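Local structure of porin B (Pseudomonas putida, 4GEY) at residues R67-Q71 with Q120-G124; W403-N409 with G429-S435. The protein forms a beta-barrel channel in the outer membrane that serves carbohydrate uptake and binds glucose. The protein carries 2 engineered substitutions. All coordinates share one frame; numbering follows the deposited sequence.

Interaction 1 of 2, residues R67-Q71 with Q120-G124; sequences RYSDQ and QEVWG. With BGC (beta-D-glucopyranose), chain B; C8E ((hydroxyethyloxy)tri(ethyloxy)octane), chain H; DMU (decyl-beta-D-maltopyranoside), chain N.
V122 straddles two inward-pointing residues of strand 66-79, S69 and Q71, and shows how a pore loop can be seated against a barrel wall largely by side chains. Its CG1 lies between the backbone N and the carbonyl carbon (chi1 83°), which leaves CG2 anti to N and spreads the methyls along the strand. CG1 meets S69 CB at 3.9 Å, while CG2 rests 3.5 Å from Q71 CB. S69 also serves the next loop residue: its OG sits at the edge of the W123 indole, in the ring plane, 3.2 Å from W123 CD1. Q120 reaches across to the strand at R67, bringing NE2 to 3.3 Å from R67 O; the OE1 of this amide is fixed by the backbone N of L103.

Q120 to W123 form a type I turn, whose tight path sets two carbonyls toward the bound sugar. BGC O3 donates to E121 O at 2.6 Å, and BGC O1 to W123 O at 2.8 Å. The contact thus probably sets the place of part of the glucose site, to which R98 and R125 add further hydrogen bonds.

Y68 leaves from the other surface of the strand. With its ring anti to the backbone N (chi1 178°), CD1 approaches DMU C28 at 3.7 Å and CD2 approaches C4 of the chain H C8E at 3.6 Å. Exchanging it for an alanine would probably open a gap beside both detergent chains, leaving each without the ring it now rests against.

Strand 66-79 is hydrogen-bonded to strand 42-57 on one flank and strand 89-100 on the other. The loop lies over this wall, with V122 against V49 of strand 42-57 and W123 against N105 of helix 103-108.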
loop_
_atom_site.group_PDB
_atom_site.type_symbol
_atom_site.label_atom_id
_atom_site.label_comp_id
_atom_site.label_asym_id
_atom_site.label_seq_id
_atom_site.Cartn_x
_atom_site.Cartn_y
_atom_site.Cartn_z
ATOM N N ARG A 67 3.908 -16.416 11.715
ATOM C CA ARG A 67 3.577 -15.136 12.294
ATOM C C ARG A 67 2.191 -14.723 11.889
ATOM O O ARG A 67 1.686 -15.147 10.852
ATOM C CB ARG A 67 4.627 -14.088 11.936
ATOM C CG ARG A 67 5.992 -14.400 12.531
ATOM C CD ARG A 67 5.970 -14.212 14.029
ATOM N NE ARG A 67 7.249 -14.527 14.657
ATOM C CZ ARG A 67 7.612 -15.748 15.028
ATOM N NH1 ARG A 67 6.793 -16.770 14.821
ATOM N NH2 ARG A 67 8.792 -15.951 15.594
ATOM N N TYR A 68 1.558 -13.931 12.740
ATOM C CA TYR A 68 0.201 -13.507 12.484
ATOM C C TYR A 68 0.052 -12.031 12.766
ATOM O O TYR A 68 0.562 -11.517 13.757
ATOM C CB TYR A 68 -0.785 -14.293 13.334
ATOM C CG TYR A 68 -2.218 -13.864 13.140
ATOM C CD1 TYR A 68 -2.947 -14.290 12.038
ATOM C CD2 TYR A 68 -2.845 -13.033 14.058
ATOM C CE1 TYR A 68 -4.256 -13.900 11.860
ATOM C CE2 TYR A 68 -4.151 -12.644 13.896
ATOM C CZ TYR A 68 -4.849 -13.086 12.800
ATOM O OH TYR A 68 -6.143 -12.697 12.637
ATOM N N SER A 69 -0.672 -11.361 11.889
ATOM C CA SER A 69 -0.834 -9.932 11.978
ATOM C C SER A 69 -2.257 -9.661 11.551
ATOM O O SER A 69 -2.784 -10.366 10.694
ATOM C CB SER A 69 0.133 -9.281 11.001
ATOM O OG SER A 69 0.613 -8.067 11.511
ATOM N N ASP A 70 -2.899 -8.661 12.142
ATOM C CA ASP A 70 -4.263 -8.330 11.732
ATOM C C ASP A 70 -4.637 -6.849 11.864
ATOM O O ASP A 70 -3.834 -6.020 12.307
ATOM C CB ASP A 70 -5.297 -9.234 12.426
ATOM C CG ASP A 70 -5.416 -8.984 13.933
ATOM O OD1 ASP A 70 -4.781 -8.049 14.468
ATOM O OD2 ASP A 70 -6.170 -9.742 14.593
ATOM N N GLN A 71 -5.868 -6.532 11.485
ATOM C CA GLN A 71 -6.337 -5.152 11.499
ATOM C C GLN A 71 -7.847 -5.118 11.630
ATOM O O GLN A 71 -8.562 -5.882 10.973
ATOM C CB GLN A 71 -5.883 -4.413 10.231
ATOM C CG GLN A 71 -6.358 -2.969 10.093
ATOM C CD GLN A 71 -6.025 -2.357 8.708
ATOM O OE1 GLN A 71 -4.972 -1.732 8.509
ATOM N NE2 GLN A 71 -6.930 -2.536 7.756
ATOM N N GLN A 120 3.354 -9.928 4.789
ATOM C CA GLN A 120 2.104 -9.699 5.494
ATOM C C GLN A 120 1.754 -8.221 5.400
ATOM O O GLN A 120 2.014 -7.465 6.343
ATOM C CB GLN A 120 2.213 -10.128 6.960
ATOM C CG GLN A 120 2.304 -11.617 7.162
ATOM C CD GLN A 120 2.898 -12.000 8.524
ATOM O OE1 GLN A 120 4.116 -12.206 8.651
ATOM N NE2 GLN A 120 2.039 -12.103 9.541
ATOM N N GLU A 121 1.159 -7.820 4.272
ATOM C CA GLU A 121 0.885 -6.400 3.996
ATOM C C GLU A 121 0.183 -5.706 5.151
ATOM O O GLU A 121 0.366 -4.526 5.369
ATOM C CB GLU A 121 0.044 -6.213 2.719
ATOM C CG GLU A 121 -1.385 -6.800 2.764
ATOM C CD GLU A 121 -2.418 -5.863 3.388
ATOM O OE1 GLU A 121 -3.568 -6.293 3.634
ATOM O OE2 GLU A 121 -2.101 -4.677 3.608
ATOM N N VAL A 122 -0.636 -6.423 5.899
ATOM C CA VAL A 122 -1.425 -5.733 6.898
ATOM C C VAL A 122 -0.589 -5.271 8.110
ATOM O O VAL A 122 -1.046 -4.440 8.899
ATOM C CB VAL A 122 -2.632 -6.561 7.321
ATOM C CG1 VAL A 122 -2.227 -7.573 8.390
ATOM C CG2 VAL A 122 -3.722 -5.644 7.802
ATOM N N TRP A 123 0.630 -5.799 8.247
ATOM C CA TRP A 123 1.510 -5.411 9.349
ATOM C C TRP A 123 2.224 -4.076 9.099
ATOM O O TRP A 123 2.736 -3.825 8.003
ATOM C CB TRP A 123 2.582 -6.465 9.600
ATOM C CG TRP A 123 3.487 -6.103 10.760
ATOM C CD1 TRP A 123 3.317 -6.456 12.069
ATOM C CD2 TRP A 123 4.690 -5.316 10.722
ATOM N NE1 TRP A 123 4.327 -5.945 12.843
ATOM C CE2 TRP A 123 5.185 -5.240 12.043
ATOM C CE3 TRP A 123 5.394 -4.666 9.704
ATOM C CZ2 TRP A 123 6.348 -4.543 12.371
ATOM C CZ3 TRP A 123 6.557 -3.972 10.039
ATOM C CH2 TRP A 123 7.019 -3.920 11.351
ATOM N N GLY A 124 2.302 -3.238 10.128
ATOM C CA GLY A 124 3.177 -2.088 10.043
ATOM C C GLY A 124 2.597 -0.806 10.599
ATOM O O GLY A 124 1.397 -0.716 10.850
HETATM C C2 BGC B . 1.241 -1.717 6.050
HETATM C C3 BGC B . 0.360 -1.581 4.972
HETATM C C4 BGC B . 0.130 -0.181 4.621
HETATM C C5 BGC B . 1.445 0.607 4.337
HETATM C C6 BGC B . 1.302 1.953 4.240
HETATM C C1 BGC B . 2.537 -1.156 5.771
HETATM O O1 BGC B . 3.333 -1.323 6.889
HETATM O O2 BGC B . 1.384 -3.141 6.364
HETATM O O3 BGC B . -0.903 -2.248 5.313
HETATM O O4 BGC B . -0.739 -0.131 3.525
HETATM O O5 BGC B . 2.400 0.257 5.475
HETATM O O6 BGC B . 1.181 2.718 5.393
HETATM C C1 C8E H . -1.465 -14.366 19.248
HETATM C C2 C8E H . -2.378 -15.242 18.406
HETATM C C3 C8E H . -3.517 -14.397 17.831
HETATM C C4 C8E H . -4.224 -15.119 16.685
HETATM C C5 C8E H . -5.701 -15.374 16.976
HETATM C C6 C8E H . -6.555 -15.101 15.736
HETATM C C7 C8E H . -6.890 -16.379 14.979
HETATM C C8 C8E H . -7.518 -16.097 13.616
HETATM O O9 C8E H . -8.923 -16.234 13.650
HETATM C C10 C8E H . -9.551 -15.431 12.674
HETATM C C1 DMU N . 1.529 -17.499 17.684
HETATM C C2 DMU N . 2.698 -17.304 18.507
HETATM C C3 DMU N . 3.791 -18.298 18.381
HETATM C C4 DMU N . 4.067 -18.790 16.936
HETATM O O5 DMU N . 2.765 -18.829 16.114
HETATM C C6 DMU N . 1.813 -17.765 16.293
HETATM O O7 DMU N . 5.026 -17.758 18.914
HETATM O O16 DMU N . 0.622 -18.153 15.608
HETATM C C18 DMU N . 0.350 -17.688 14.298
HETATM C C19 DMU N . -0.839 -18.371 13.584
HETATM C C22 DMU N . -2.251 -18.213 14.230
HETATM C C25 DMU N . -3.439 -18.666 13.386
HETATM C C28 DMU N . -4.338 -17.635 12.734
HETATM C C31 DMU N . -5.327 -18.107 11.685
HETATM O O49 DMU N . 0.653 -16.299 17.749
HETATM O O55 DMU N . 2.291 -17.162 19.914
HETATM C C57 DMU N . 4.586 -20.039 16.921
HETATM O O61 DMU N . 4.858 -20.611 15.685
HETATM C C5 DMU N . 6.904 -17.705 20.308
HETATM C C7 DMU N . 7.899 -17.753 19.281
HETATM C C8 DMU N . 8.391 -19.116 18.953
HETATM C C9 DMU N . 7.354 -20.300 19.049
HETATM O O1 DMU N . 5.982 -19.833 19.612
HETATM C C10 DMU N . 5.693 -18.438 19.950
HETATM O O2 DMU N . 8.988 -19.121 17.681
HETATM O O3 DMU N . 6.567 -16.311 20.654
HETATM O O4 DMU N . 9.002 -16.917 19.726
HETATM C C11 DMU N . 7.823 -21.299 19.783
HETATM O O6 DMU N . 8.960 -21.940 19.332
#

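Interaction 2 of 2, residues W403-N409 with G429-S435; sequences WLTVRPN and GLKIQSS. With C8E ((hydroxyethyloxy)tri(ethyloxy)octane), chain D.
L404 and I432, V406 and L430, and P408 and L430 meet on the apolar surface of an antiparallel beta hairpin, a worked case of two neighbouring staves in a porin barrel. L404 CD2 lies 4.0 Å from I432 CG2, and L430 CD1 reaches both V406 CG1 and P408 CD at 3.9 Å. A C8E chain packs against P408 on this surface, consistent with its facing lipid in the membrane.

Backbone bonds hold the register. T405 with Q433, R407 with K431, and N409 with G429 are hydrogen-bonded pairs, each joined by two N-H to O bonds, and the segment axes run at 163°. Near the hairpin's open end, W403 O accepts from both S435 N and S434 OG, the latter at 2.7 Å.

Polar side chains occupy the other surface. R407 NH1 donates to Q433 OE1 from above the amide's carbonyl plane, the guanidinium and amide planes standing 90° apart, while T405 CG2 lies over one guanidinium face, toward its rim. N409, whose OD1 accepts from Q411, turns ND2 back to R407 O at 3.3 Å, and K431 N reaches that same oxygen from the opposite face of its carbonyl plane.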
loop_
_atom_site.group_PDB
_atom_site.type_symbol
_atom_site.label_atom_id
_atom_site.label_comp_id
_atom_site.label_asym_id
_atom_site.label_seq_id
_atom_site.Cartn_x
_atom_site.Cartn_y
_atom_site.Cartn_z
ATOM N N TRP A 403 -19.746 -11.605 3.262
ATOM C CA TRP A 403 -19.084 -10.935 4.368
ATOM C C TRP A 403 -17.787 -11.631 4.762
ATOM O O TRP A 403 -17.128 -11.222 5.716
ATOM C CB TRP A 403 -20.022 -10.795 5.576
ATOM C CG TRP A 403 -20.684 -12.087 6.031
ATOM C CD1 TRP A 403 -21.938 -12.524 5.709
ATOM C CD2 TRP A 403 -20.123 -13.087 6.897
ATOM N NE1 TRP A 403 -22.188 -13.743 6.313
ATOM C CE2 TRP A 403 -21.088 -14.108 7.043
ATOM C CE3 TRP A 403 -18.894 -13.226 7.545
ATOM C CZ2 TRP A 403 -20.864 -15.251 7.823
ATOM C CZ3 TRP A 403 -18.670 -14.370 8.320
ATOM C CH2 TRP A 403 -19.652 -15.358 8.456
ATOM N N LEU A 404 -17.411 -12.673 4.028
ATOM C CA LEU A 404 -16.219 -13.440 4.371
ATOM C C LEU A 404 -15.507 -13.981 3.133
ATOM O O LEU A 404 -16.097 -14.711 2.335
ATOM C CB LEU A 404 -16.584 -14.601 5.300
ATOM C CG LEU A 404 -15.528 -15.194 6.259
ATOM C CD1 LEU A 404 -15.571 -16.713 6.274
ATOM C CD2 LEU A 404 -14.118 -14.707 6.007
ATOM N N THR A 405 -14.235 -13.623 2.985
ATOM C CA THR A 405 -13.380 -14.188 1.948
ATOM C C THR A 405 -12.108 -14.732 2.594
ATOM O O THR A 405 -11.504 -14.094 3.453
ATOM C CB THR A 405 -12.996 -13.142 0.853
ATOM O OG1 THR A 405 -14.178 -12.532 0.324
ATOM C CG2 THR A 405 -12.221 -13.811 -0.289
ATOM N N VAL A 406 -11.696 -15.907 2.154
ATOM C CA VAL A 406 -10.546 -16.586 2.718
ATOM C C VAL A 406 -9.612 -16.879 1.564
ATOM O O VAL A 406 -10.000 -17.596 0.628
ATOM C CB VAL A 406 -11.011 -17.914 3.402
ATOM C CG1 VAL A 406 -9.857 -18.849 3.646
ATOM C CG2 VAL A 406 -11.743 -17.609 4.698
ATOM N N ARG A 407 -8.405 -16.310 1.575
ATOM C CA ARG A 407 -7.466 -16.648 0.491
ATOM C C ARG A 407 -6.099 -17.147 0.892
ATOM O O ARG A 407 -5.230 -16.375 1.275
ATOM C CB ARG A 407 -7.354 -15.567 -0.606
ATOM C CG ARG A 407 -7.320 -14.160 -0.157
ATOM C CD ARG A 407 -6.993 -13.256 -1.326
ATOM N NE ARG A 407 -8.157 -12.955 -2.150
ATOM C CZ ARG A 407 -9.073 -12.043 -1.833
ATOM N NH1 ARG A 407 -8.956 -11.358 -0.704
ATOM N NH2 ARG A 407 -10.104 -11.817 -2.634
ATOM N N PRO A 408 -5.913 -18.469 0.808
ATOM C CA PRO A 408 -4.573 -19.045 0.906
ATOM C C PRO A 408 -3.711 -18.534 -0.235
ATOM O O PRO A 408 -4.205 -18.284 -1.347
ATOM C CB PRO A 408 -4.823 -20.550 0.744
ATOM C CG PRO A 408 -6.210 -20.667 0.165
ATOM C CD PRO A 408 -6.958 -19.503 0.719
ATOM N N ASN A 409 -2.427 -18.377 0.041
ATOM C CA ASN A 409 -1.497 -17.930 -0.977
ATOM C C ASN A 409 -0.113 -18.525 -0.800
ATOM O O ASN A 409 0.239 -19.029 0.272
ATOM C CB ASN A 409 -1.424 -16.407 -1.001
ATOM C CG ASN A 409 -1.050 -15.821 0.340
ATOM O OD1 ASN A 409 0.105 -15.457 0.572
ATOM N ND2 ASN A 409 -2.027 -15.719 1.234
ATOM N N GLY A 429 1.061 -18.344 3.022
ATOM C CA GLY A 429 0.225 -17.328 3.619
ATOM C C GLY A 429 -1.236 -17.721 3.640
ATOM O O GLY A 429 -1.661 -18.582 2.880
ATOM N N LEU A 430 -1.995 -17.101 4.537
ATOM C CA LEU A 430 -3.448 -17.210 4.556
ATOM C C LEU A 430 -3.994 -15.821 4.858
ATOM O O LEU A 430 -3.661 -15.208 5.881
ATOM C CB LEU A 430 -3.922 -18.213 5.620
ATOM C CG LEU A 430 -5.448 -18.384 5.747
ATOM C CD1 LEU A 430 -6.047 -18.778 4.402
ATOM C CD2 LEU A 430 -5.848 -19.407 6.804
ATOM N N LYS A 431 -4.817 -15.303 3.962
ATOM C CA LYS A 431 -5.351 -13.963 4.150
ATOM C C LYS A 431 -6.856 -14.034 4.293
ATOM O O LYS A 431 -7.532 -14.687 3.500
ATOM C CB LYS A 431 -4.940 -13.037 2.995
ATOM C CG LYS A 431 -5.499 -11.643 3.118
ATOM C CD LYS A 431 -4.762 -10.645 2.229
ATOM C CE LYS A 431 -5.451 -9.291 2.271
ATOM N NZ LYS A 431 -4.651 -8.211 1.655
ATOM N N ILE A 432 -7.362 -13.373 5.323
ATOM C CA ILE A 432 -8.783 -13.365 5.638
ATOM C C ILE A 432 -9.330 -11.943 5.608
ATOM O O ILE A 432 -8.721 -11.023 6.169
ATOM C CB ILE A 432 -9.033 -13.916 7.047
ATOM C CG1 ILE A 432 -8.661 -15.387 7.128
ATOM C CG2 ILE A 432 -10.486 -13.722 7.451
ATOM C CD1 ILE A 432 -9.211 -16.038 8.374
ATOM N N GLN A 433 -10.482 -11.764 4.965
ATOM C CA GLN A 433 -11.147 -10.470 4.937
ATOM C C GLN A 433 -12.583 -10.635 5.352
ATOM O O GLN A 433 -13.293 -11.467 4.808
ATOM C CB GLN A 433 -11.097 -9.863 3.543
ATOM C CG GLN A 433 -9.713 -9.497 3.086
ATOM C CD GLN A 433 -9.668 -9.222 1.599
ATOM O OE1 GLN A 433 -10.343 -9.892 0.819
ATOM N NE2 GLN A 433 -8.883 -8.230 1.195
ATOM N N SER A 434 -13.028 -9.839 6.312
ATOM C CA SER A 434 -14.415 -9.931 6.736
ATOM C C SER A 434 -15.021 -8.605 7.205
ATOM O O SER A 434 -14.350 -7.786 7.849
ATOM C CB SER A 434 -14.552 -10.974 7.833
ATOM O OG SER A 434 -15.919 -11.195 8.088
ATOM N N SER A 435 -16.295 -8.404 6.882
ATOM C CA SER A 435 -17.013 -7.217 7.324
ATOM C C SER A 435 -18.162 -7.600 8.234
ATOM O O SER A 435 -18.976 -8.468 7.908
ATOM C CB SER A 435 -17.507 -6.387 6.141
ATOM O OG SER A 435 -18.028 -7.205 5.119
HETATM C C1 C8E D . -2.143 -21.777 2.926
HETATM C C2 C8E D . -0.875 -22.109 2.144
HETATM C C3 C8E D . -1.187 -23.044 0.978
HETATM C C4 C8E D . -0.784 -22.386 -0.338
HETATM C C5 C8E D . -1.992 -21.900 -1.148
HETATM C C6 C8E D . -1.985 -22.400 -2.595
HETATM C C7 C8E D . -2.600 -21.389 -3.560
HETATM C C8 C8E D . -2.200 -21.701 -4.998
HETATM O O9 C8E D . -3.210 -22.404 -5.710
HETATM C C10 C8E D . -3.697 -21.731 -6.863
HETATM C C11 C8E D . -4.099 -22.718 -7.971
HETATM O O12 C8E D . -5.046 -23.690 -7.548
HETATM C C13 C8E D . -5.982 -24.029 -8.570
HETATM C C14 C8E D . -7.300 -24.579 -8.003
HETATM O O15 C8E D . -7.936 -25.462 -8.917
HETATM C C16 C8E D . -9.281 -25.115 -9.207
HETATM C C17 C8E D . -10.274 -26.202 -8.784
HETATM O O18 C8E D . -11.607 -25.809 -9.084
HETATM C C19 C8E D . -12.280 -26.623 -10.029
HETATM C C20 C8E D . -13.780 -26.564 -9.746
HETATM O O21 C8E D . -14.409 -27.807 -9.970
#

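Overall arrangement
Interaction 1 closes along the chain before interaction 2 opens, yet their centres lie only about 13 Å apart because the barrel curls its ends together. One strand, 42-57, separates them: it pairs with strand 66-79 of interaction 1 on one side and with strand 425-435 of interaction 2 on the other, where the first and last parts of the wall meet. The two contacts touch directly through a salt bridge from E121 OE1 to K431 NZ, 3.0 Å long. The sugar-binding loop is therefore tied to the C-terminal hairpin as well as to its own strand, so that a residue of the last strand probably braces, at one remove, part of the glucose site.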